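Local coordinates for putative tetR-family transcriptional regulatory protein (Streptomyces coelicolor, PDB 2DG8) that probably binds DNA through an N-terminal helix-turn-helix domain and regulates transcription, perhaps in response to a small-molecule ligand, as in other TetR-family regulators, at residues T65-I68 / V69-D73; T124-W127 / M128-R132; R132-L135 / E136-F139. All blocks are in the same frame, centred on the assembly; numbering follows the deposited sequence.

Contact 1: T65-I68 / V69-D73; sequences TDHI and VAVFD
Val69 N to Thr65 O (3.1 Å), Ala70 N to Asp66 O and Phe72 N to Ile68 O form the i to i+4 hydrogen bonds of an alpha-helix, whereas Val71 N makes weak, strongly bent bonds to both His67 O and Ile68 O. Ile68 and Phe72, one turn apart, carry the apolar side: CG2 of Ile68 meets CE2 of Phe72 at 4.1 Å, the two side chains set at a slant. CG2 of Ile68 stands anti to the backbone N (CG1 has chi1 -61°) and is thereby turned forward along the helix, while the ring edge of Phe72 brings CD2 to 3.3 Å from Ile68 O. On the outer side, CG2 of Val71 sits 4.3 Å above one face of the His67 ring, near its rim; His67 NE2 is hydrogen-bonded to Asp103. CG2 of Val69 lies 3.3 Å from Thr65 O, against its own helix. Thr65, Ile68 and Val69 pack on Trp127 of helix 121-135, and Phe72 reaches helices 82-98 and 141-159. The pattern is that of an amphipathic helix, here the long helix 53-77 that leads from the helix-turn-helix region of a TetR-family protein into its all-helical C-terminal domain.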
# COMPACT_ATOMS: atom_id res chain seq x y z
N THR A 65 5.09 -10.81 -8.71
CA THR A 65 6.28 -10.21 -8.12
C THR A 65 7.44 -10.17 -9.11
O THR A 65 8.11 -9.14 -9.25
CB THR A 65 6.65 -10.98 -6.82
OG1 THR A 65 6.24 -10.18 -5.70
CG2 THR A 65 8.13 -11.31 -6.75
N ASP A 66 7.66 -11.27 -9.82
CA ASP A 66 8.73 -11.36 -10.82
C ASP A 66 8.53 -10.29 -11.89
O ASP A 66 9.48 -9.67 -12.37
CB ASP A 66 8.73 -12.74 -11.48
CG ASP A 66 9.25 -13.84 -10.56
OD1 ASP A 66 9.06 -15.04 -10.89
OD2 ASP A 66 9.85 -13.52 -9.51
N HIS A 67 7.27 -10.09 -12.26
CA HIS A 67 6.87 -9.13 -13.29
C HIS A 67 7.22 -7.68 -12.95
O HIS A 67 7.80 -6.97 -13.78
CB HIS A 67 5.35 -9.26 -13.52
CG HIS A 67 4.73 -8.07 -14.19
ND1 HIS A 67 4.94 -7.77 -15.52
CD2 HIS A 67 3.91 -7.11 -13.71
CE1 HIS A 67 4.27 -6.67 -15.82
NE2 HIS A 67 3.64 -6.25 -14.74
N ILE A 68 6.89 -7.24 -11.75
CA ILE A 68 7.18 -5.87 -11.34
C ILE A 68 8.68 -5.67 -11.17
O ILE A 68 9.22 -4.62 -11.51
CB ILE A 68 6.44 -5.50 -10.03
CG1 ILE A 68 4.92 -5.62 -10.25
CG2 ILE A 68 6.76 -4.07 -9.62
CD1 ILE A 68 4.37 -4.63 -11.28
N VAL A 69 9.35 -6.70 -10.64
CA VAL A 69 10.80 -6.64 -10.47
C VAL A 69 11.44 -6.42 -11.84
O VAL A 69 12.41 -5.68 -11.98
CB VAL A 69 11.34 -7.94 -9.85
CG1 VAL A 69 12.85 -8.04 -10.06
CG2 VAL A 69 11.02 -7.98 -8.36
N ALA A 70 10.87 -7.06 -12.85
CA ALA A 70 11.39 -6.94 -14.20
C ALA A 70 11.15 -5.52 -14.70
O ALA A 70 11.90 -5.01 -15.53
CB ALA A 70 10.70 -7.94 -15.12
N VAL A 71 10.10 -4.88 -14.20
CA VAL A 71 9.81 -3.51 -14.61
C VAL A 71 10.92 -2.61 -14.08
O VAL A 71 11.30 -1.64 -14.73
CB VAL A 71 8.45 -3.02 -14.06
CG1 VAL A 71 8.24 -1.56 -14.43
CG2 VAL A 71 7.33 -3.86 -14.66
N PHE A 72 11.44 -2.96 -12.90
CA PHE A 72 12.53 -2.21 -12.31
C PHE A 72 13.76 -2.41 -13.20
O PHE A 72 14.48 -1.46 -13.51
CB PHE A 72 12.83 -2.73 -10.89
CG PHE A 72 12.01 -2.06 -9.81
CD1 PHE A 72 12.63 -1.35 -8.79
CD2 PHE A 72 10.62 -2.12 -9.83
CE1 PHE A 72 11.88 -0.71 -7.80
CE2 PHE A 72 9.85 -1.48 -8.84
CZ PHE A 72 10.49 -0.78 -7.83
N ASP A 73 13.97 -3.65 -13.61
CA ASP A 73 15.09 -4.00 -14.47
C ASP A 73 15.00 -3.26 -15.80
O ASP A 73 16.00 -2.75 -16.30
CB ASP A 73 15.11 -5.50 -14.74
CG ASP A 73 16.33 -5.92 -15.53
OD1 ASP A 73 16.33 -7.05 -16.07
OD2 ASP A 73 17.29 -5.12 -15.61

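Contact 2: T124-W127 / M128-R132; sequences THEW and MRRSR
The carboxylate of Glu126 lies over one face of the Arg129 guanidinium, the planes 85° apart and CD 3.2 Å above the plane near its rim. OE1 comes within 2.7 Å of Arg129 NH1, yet this salt bridge is one of charge alone, with no N-H aimed at the oxygen. Water 1 sits over the centre of the His125 ring and in plane at the edge of the Arg132 guanidinium; it donates to His125 O and accepts from Arg132 NH2. Water 2 joins Trp127 NE1 to Ser131 OG. That hydroxyl also donates to Trp127 O (3.0 Å) from above the carbonyl plane, while Ser131 N approaches the same oxygen nearly head-on. The bend at chi2 (62°) turns the Glu126 carboxylate forward along the helix, over Arg129, with OE2 3.0 Å from Arg129 NH2; Arg130, salt-bridged to Asp66, only packs beside it. Without the carboxylate, as with an alanine in place of Glu126, Arg129 would probably lose this counter-charge and its guanidinium be freer to turn. His125 ND1 and Thr124 OG1 are hydrogen-bonded to Arg162 N and Leu160 O of the second subunit, respectively. One helix thus sorts its chemistry by side: ion pairs, a hydrated indole N-H, and polar bonds across the dimer interface.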
# COMPACT_ATOMS: atom_id res chain seq x y z
N THR A 124 6.72 -10.47 0.18
CA THR A 124 7.03 -9.05 0.11
C THR A 124 8.51 -8.79 0.44
O THR A 124 9.13 -7.91 -0.16
CB THR A 124 6.11 -8.22 1.05
OG1 THR A 124 6.02 -8.85 2.33
CG2 THR A 124 4.71 -8.13 0.45
N HIS A 125 9.07 -9.56 1.36
CA HIS A 125 10.47 -9.40 1.74
C HIS A 125 11.38 -9.71 0.54
O HIS A 125 12.34 -8.99 0.27
CB HIS A 125 10.83 -10.33 2.89
CG HIS A 125 12.17 -10.04 3.51
ND1 HIS A 125 12.31 -9.23 4.63
CD2 HIS A 125 13.42 -10.42 3.17
CE1 HIS A 125 13.59 -9.14 4.94
NE2 HIS A 125 14.28 -9.85 4.07
N GLU A 126 11.06 -10.79 -0.16
CA GLU A 126 11.84 -11.21 -1.33
C GLU A 126 11.63 -10.22 -2.48
O GLU A 126 12.53 -10.01 -3.30
CB GLU A 126 11.41 -12.62 -1.75
CG GLU A 126 12.08 -13.14 -3.01
CD GLU A 126 13.58 -13.27 -2.88
OE1 GLU A 126 14.11 -13.12 -1.76
OE2 GLU A 126 14.24 -13.53 -3.92
N TRP A 127 10.45 -9.62 -2.53
CA TRP A 127 10.14 -8.63 -3.57
C TRP A 127 11.02 -7.38 -3.32
O TRP A 127 11.70 -6.90 -4.22
CB TRP A 127 8.64 -8.26 -3.50
CG TRP A 127 8.16 -7.37 -4.61
CD1 TRP A 127 8.88 -6.90 -5.67
CD2 TRP A 127 6.84 -6.81 -4.76
NE1 TRP A 127 8.11 -6.09 -6.47
CE2 TRP A 127 6.85 -6.02 -5.93
CE3 TRP A 127 5.65 -6.91 -4.02
CZ2 TRP A 127 5.72 -5.32 -6.38
CZ3 TRP A 127 4.52 -6.22 -4.46
CH2 TRP A 127 4.57 -5.43 -5.64
N MET A 128 11.01 -6.89 -2.09
CA MET A 128 11.80 -5.71 -1.76
C MET A 128 13.29 -5.94 -1.99
O MET A 128 14.01 -5.04 -2.40
CB MET A 128 11.57 -5.31 -0.30
CG MET A 128 10.17 -4.80 -0.00
SD MET A 128 10.01 -4.25 1.71
CE MET A 128 9.75 -5.79 2.54
N ARG A 129 13.75 -7.16 -1.72
CA ARG A 129 15.15 -7.50 -1.89
C ARG A 129 15.59 -7.46 -3.35
O ARG A 129 16.66 -6.96 -3.67
CB ARG A 129 15.43 -8.89 -1.31
CG ARG A 129 16.91 -9.21 -1.15
CD ARG A 129 17.16 -10.70 -1.29
NE ARG A 129 17.19 -11.07 -2.70
CZ ARG A 129 17.00 -12.31 -3.16
NH1 ARG A 129 16.77 -13.30 -2.31
NH2 ARG A 129 17.05 -12.55 -4.46
N ARG A 130 14.76 -8.00 -4.23
CA ARG A 130 15.09 -8.02 -5.66
C ARG A 130 15.03 -6.60 -6.25
O ARG A 130 15.81 -6.25 -7.14
CB ARG A 130 14.13 -8.96 -6.39
CG ARG A 130 14.16 -10.37 -5.81
CD ARG A 130 14.37 -11.40 -6.91
NE ARG A 130 13.17 -11.58 -7.72
CZ ARG A 130 13.18 -12.03 -8.97
NH1 ARG A 130 12.05 -12.18 -9.63
NH2 ARG A 130 14.33 -12.32 -9.56
N SER A 131 14.10 -5.80 -5.74
CA SER A 131 13.99 -4.41 -6.20
C SER A 131 15.31 -3.72 -5.88
O SER A 131 15.91 -3.05 -6.73
CB SER A 131 12.86 -3.70 -5.46
OG SER A 131 11.61 -4.31 -5.71
N ARG A 132 15.77 -3.90 -4.64
CA ARG A 132 17.00 -3.27 -4.19
C ARG A 132 18.21 -3.71 -4.99
O ARG A 132 19.15 -2.94 -5.19
CB ARG A 132 17.23 -3.55 -2.70
CG ARG A 132 16.20 -2.91 -1.78
CD ARG A 132 16.74 -2.80 -0.35
NE ARG A 132 17.22 -4.07 0.17
CZ ARG A 132 16.46 -4.99 0.76
NH1 ARG A 132 17.00 -6.11 1.20
NH2 ARG A 132 15.15 -4.77 0.92
O HOH W 1 13.81 -7.13 2.05
O HOH W 2 10.03 -4.40 -7.94

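Contact 3: R132-L135 / E136-F139; sequences RVHL and EKHF
Leu135 O receives both His138 N and Phe139 N, each at 3.1 Å, where helix 121-135 gives way to the short loop before helix 141-159; this is the C-terminal end of a helix entering a helix-loop-helix connection of the TetR-like C-terminal domain. Phe139 N approaches in the carbonyl plane, whereas His138 N stands above it, 47° out, so one oxygen serves two successive amides as the chain leaves the helix. Upstream, Glu136 N still makes a short helical bond to Arg132 O (2.7 Å), and Lys137 N binds His134 O only weakly. The packed side belongs to Leu135 and Phe139. Leu135 is buried against Leu76, Ala144 and Asp148, and Phe139 turns the CD2 edge of its ring toward Leu135 O while packing on Ala85, Arg86 and Leu147. His138 also packs on Ala85; its NE2 is hydrogen-bonded to Ala79 O, but its buried ND1 has no partner. The looser, solvent side is that of Glu136 and Lys137. Glu136 lays CG 3.0 Å from Arg132 O without bringing its carboxylate to the Arg132 guanidinium, and Lys137 lies alongside His134, which itself rests on helix 53-77. With CG of Lys137 anti to its carbonyl carbon (chi1 -70°), the extended chain runs back beside the helix and sets NZ at the edge of the His134 ring, near its plane and 3.3 Å from CD2.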
# COMPACT_ATOMS: atom_id res chain seq x y z
N ARG A 132 15.77 -3.90 -4.64
CA ARG A 132 17.00 -3.27 -4.19
C ARG A 132 18.21 -3.71 -4.99
O ARG A 132 19.15 -2.94 -5.19
CB ARG A 132 17.23 -3.55 -2.70
CG ARG A 132 16.20 -2.91 -1.78
CD ARG A 132 16.74 -2.80 -0.35
NE ARG A 132 17.22 -4.07 0.17
CZ ARG A 132 16.46 -4.99 0.76
NH1 ARG A 132 17.00 -6.11 1.20
NH2 ARG A 132 15.15 -4.77 0.92
N VAL A 133 18.21 -4.96 -5.45
CA VAL A 133 19.34 -5.45 -6.24
C VAL A 133 19.54 -4.52 -7.43
O VAL A 133 20.62 -3.95 -7.62
CB VAL A 133 19.10 -6.90 -6.73
CG1 VAL A 133 20.22 -7.34 -7.65
CG2 VAL A 133 19.02 -7.85 -5.53
N HIS A 134 18.50 -4.34 -8.24
CA HIS A 134 18.60 -3.47 -9.41
C HIS A 134 18.91 -2.03 -9.04
O HIS A 134 19.55 -1.31 -9.81
CB HIS A 134 17.31 -3.52 -10.23
CG HIS A 134 17.00 -4.88 -10.77
ND1 HIS A 134 16.03 -5.69 -10.23
CD2 HIS A 134 17.57 -5.58 -11.78
CE1 HIS A 134 16.02 -6.85 -10.88
NE2 HIS A 134 16.94 -6.80 -11.82
N LEU A 135 18.47 -1.60 -7.87
CA LEU A 135 18.71 -0.24 -7.43
C LEU A 135 20.19 -0.10 -7.05
O LEU A 135 20.80 0.94 -7.30
CB LEU A 135 17.83 0.08 -6.22
CG LEU A 135 16.68 1.09 -6.27
CD1 LEU A 135 16.10 1.31 -7.67
CD2 LEU A 135 15.64 0.60 -5.31
N GLU A 136 20.75 -1.15 -6.47
CA GLU A 136 22.14 -1.13 -6.06
C GLU A 136 23.12 -1.18 -7.23
O GLU A 136 24.33 -1.15 -7.03
CB GLU A 136 22.44 -2.28 -5.10
CG GLU A 136 21.71 -2.15 -3.78
CD GLU A 136 22.10 -3.24 -2.81
OE1 GLU A 136 21.41 -3.40 -1.79
OE2 GLU A 136 23.11 -3.93 -3.08
N LYS A 137 22.60 -1.26 -8.45
CA LYS A 137 23.47 -1.27 -9.61
C LYS A 137 23.89 0.18 -9.88
O LYS A 137 24.76 0.44 -10.71
CB LYS A 137 22.75 -1.84 -10.84
CG LYS A 137 22.48 -3.33 -10.76
CD LYS A 137 21.78 -3.81 -12.03
CE LYS A 137 21.33 -5.26 -11.90
NZ LYS A 137 20.62 -5.71 -13.14
N HIS A 138 23.27 1.12 -9.17
CA HIS A 138 23.58 2.53 -9.35
C HIS A 138 23.82 3.29 -8.06
O HIS A 138 24.52 4.30 -8.06
CB HIS A 138 22.47 3.23 -10.13
CG HIS A 138 22.20 2.64 -11.48
ND1 HIS A 138 21.33 1.59 -11.68
CD2 HIS A 138 22.68 2.98 -12.71
CE1 HIS A 138 21.28 1.30 -12.97
NE2 HIS A 138 22.09 2.13 -13.62
N PHE A 139 23.24 2.82 -6.96
CA PHE A 139 23.39 3.49 -5.68
C PHE A 139 23.88 2.52 -4.62
O PHE A 139 23.71 1.31 -4.76
CB PHE A 139 22.04 4.07 -5.23
CG PHE A 139 21.39 4.97 -6.25
CD1 PHE A 139 21.78 6.30 -6.37
CD2 PHE A 139 20.42 4.48 -7.11
CE1 PHE A 139 21.22 7.12 -7.34
CE2 PHE A 139 19.84 5.29 -8.08
CZ PHE A 139 20.24 6.61 -8.20

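Overall arrangement
From the N terminus, contact 1 comes first, midway along helix 53-77; contacts 2 and 3 follow on helix 121-135 and the loop after it. All three are local, so none closes a long loop, and none nests in or crosses another; contacts 2 and 3 overlap at Arg132. Their centres lie 10 to 13 Å apart. Contact 1 meets contact 2 through the Asp66 OD2 to Arg130 NH1 salt bridge (2.6 Å) and the indole seated on helix 53-77, and meets contact 3 where His134 rests on Val69 and Asp73. Helix 121-135 is thus fastened to helix 53-77 from Trp127 to His134, while contact 2 faces the second subunit and contact 3 leads into helix 141-159.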